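Local structure of single-stranded DNA-binding protein (Mycobacterium smegmatis, 5GQO) at residues 127-130 and 131-134. The protein probably binds single-stranded DNA through an OB fold and assembles as a tetramer. Numbering follows the deposited sequence.
Sequences PDLS and RCIA
A type I beta turn from D128 to R131, overlapping an Asx turn at D128, swings the chain out of strand 124-126 toward strand 133-137. R131 N closes the turn on D128 O at 3.1 Å. With CG anti to the backbone N (chi1 -178°), the D128 carboxylate reaches alongside the turn toward S130 and R131, and its two oxygens take different partners. D128 OD1 accepts from S130 N at 3.0 Å and from S130 OG at 2.8 Å, both approaching from the same face of the carboxylate. OD2 takes the salt bridge. The R131 chain bends at chi3 (-82°) and presents its guanidinium side-on, with NE and NH2 each 3.0 Å from D128 OD2, which sits in the guanidinium plane. NH2 uses the anti lone pair, whereas NE comes from above the carboxylate, whose plane stands 78° from that of the guanidinium. Four donors thus hold the buried carboxylate, probably stabilising its negative charge. R131 also reaches back to the barrel, bonding G32 O through NH2 and N33 OD1 through NH1, which, with the D128 bonds, should restrict rotation of the guanidinium. On the apolar side, P127 CB rests 3.9 Å from C132 SG, and L129 CD2 packs at the same distance against A134 CB. Around these, P127 meets P127 of the second subunit, L129 touches its L90, and I133 joins one of its strands in an antiparallel ladder. The type I turn with its Asx turn, braced by the D128–R131 salt bridge, therefore delivers the chain from the OB fold into strand 133-137, which extends the sheet across the subunit interface, consistent with a part in the inter-subunit clamp of this SSB.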
ATOM      1  N   PRO B 127     -15.107  -9.159  -4.890  1.00 36.41           N
ATOM      2  CA  PRO B 127     -15.376  -9.991  -3.737  1.00 35.13           C
ATOM      3  C   PRO B 127     -14.048 -10.652  -3.235  1.00 32.31           C
ATOM      4  O   PRO B 127     -13.130 -10.861  -4.014  1.00 31.97           O
ATOM      5  CB  PRO B 127     -16.337 -11.021  -4.309  1.00 37.30           C
ATOM      6  CG  PRO B 127     -15.926 -11.171  -5.712  1.00 35.57           C
ATOM      7  CD  PRO B 127     -15.577  -9.790  -6.126  1.00 39.67           C
ATOM      8  N   ASP B 128     -13.959 -10.966  -1.959  1.00 30.81           N
ATOM      9  CA  ASP B 128     -12.739 -11.580  -1.381  1.00 32.78           C
ATOM     10  C   ASP B 128     -12.891 -13.065  -1.526  1.00 35.08           C
ATOM     11  O   ASP B 128     -13.677 -13.658  -0.792  1.00 34.23           O
ATOM     12  CB  ASP B 128     -12.604 -11.194   0.103  1.00 33.98           C
ATOM     13  CG  ASP B 128     -11.342 -11.758   0.779  1.00 37.17           C
ATOM     14  OD1 ASP B 128     -10.563 -12.490   0.148  1.00 34.61           O
ATOM     15  OD2 ASP B 128     -11.114 -11.428   1.971  1.00 38.28           O
ATOM     16  N   LEU B 129     -12.148 -13.654  -2.469  1.00 34.78           N
ATOM     17  CA  LEU B 129     -12.198 -15.094  -2.729  1.00 38.34           C
ATOM     18  C   LEU B 129     -11.556 -15.980  -1.649  1.00 37.36           C
ATOM     19  O   LEU B 129     -11.602 -17.200  -1.767  1.00 36.38           O
ATOM     20  CB  LEU B 129     -11.583 -15.440  -4.100  1.00 36.57           C
ATOM     21  CG  LEU B 129     -12.264 -14.779  -5.317  1.00 37.73           C
ATOM     22  CD1 LEU B 129     -11.571 -15.111  -6.646  1.00 36.45           C
ATOM     23  CD2 LEU B 129     -13.717 -15.196  -5.368  1.00 39.50           C
ATOM     24  N   SER B 130     -11.048 -15.399  -0.572  1.00 35.76           N
ATOM     25  CA  SER B 130     -10.681 -16.219   0.602  1.00 39.51           C
ATOM     26  C   SER B 130     -11.907 -16.585   1.413  1.00 39.09           C
ATOM     27  O   SER B 130     -11.859 -17.474   2.227  1.00 41.96           O
ATOM     28  CB  SER B 130      -9.666 -15.514   1.505  1.00 36.81           C
ATOM     29  OG  SER B 130     -10.243 -14.409   2.144  1.00 32.83           O
ATOM     30  N   ARG B 131     -13.012 -15.901   1.166  1.00 42.92           N
ATOM     31  CA  ARG B 131     -14.195 -16.050   1.977  1.00 41.14           C
ATOM     32  C   ARG B 131     -15.438 -16.384   1.154  1.00 41.54           C
ATOM     33  O   ARG B 131     -16.551 -16.451   1.711  1.00 43.31           O
ATOM     34  CB  ARG B 131     -14.419 -14.748   2.763  1.00 42.10           C
ATOM     35  CG  ARG B 131     -13.436 -14.543   3.895  1.00 43.24           C
ATOM     36  CD  ARG B 131     -13.768 -13.325   4.704  1.00 43.61           C
ATOM     37  NE  ARG B 131     -13.236 -12.163   4.021  1.00 45.15           N
ATOM     38  CZ  ARG B 131     -13.700 -10.926   4.197  1.00 50.97           C
ATOM     39  NH1 ARG B 131     -14.744 -10.688   5.019  1.00 45.89           N
ATOM     40  NH2 ARG B 131     -13.144  -9.904   3.499  1.00 47.33           N
ATOM     41  N   CYS B 132     -15.275 -16.644  -0.142  1.00 39.01           N
ATOM     42  CA  CYS B 132     -16.419 -16.879  -1.017  1.00 37.37           C
ATOM     43  C   CYS B 132     -15.973 -17.436  -2.360  1.00 39.36           C
ATOM     44  O   CYS B 132     -14.789 -17.663  -2.584  1.00 48.07           O
ATOM     45  CB  CYS B 132     -17.218 -15.571  -1.194  1.00 40.64           C
ATOM     46  SG  CYS B 132     -16.468 -14.336  -2.296  1.00 41.89           S
ATOM     47  N   ILE B 133     -16.931 -17.635  -3.264  1.00 42.14           N
ATOM     48  CA  ILE B 133     -16.681 -18.061  -4.640  1.00 41.80           C
ATOM     49  C   ILE B 133     -17.369 -17.046  -5.571  1.00 40.49           C
ATOM     50  O   ILE B 133     -18.393 -16.459  -5.234  1.00 41.42           O
ATOM     51  CB  ILE B 133     -17.357 -19.420  -4.878  1.00 50.19           C
ATOM     52  CG1 ILE B 133     -16.811 -20.486  -3.927  1.00 58.45           C
ATOM     53  CG2 ILE B 133     -17.256 -19.872  -6.326  1.00 56.80           C
ATOM     54  CD1 ILE B 133     -15.614 -21.233  -4.433  1.00 59.98           C
ATOM     55  N   ALA B 134     -16.861 -16.896  -6.779  1.00 42.76           N
ATOM     56  CA  ALA B 134     -17.473 -16.023  -7.754  1.00 42.24           C
ATOM     57  C   ALA B 134     -17.499 -16.652  -9.129  1.00 42.77           C
ATOM     58  O   ALA B 134     -16.481 -17.161  -9.645  1.00 43.30           O
ATOM     59  CB  ALA B 134     -16.730 -14.711  -7.815  1.00 42.74           C
TER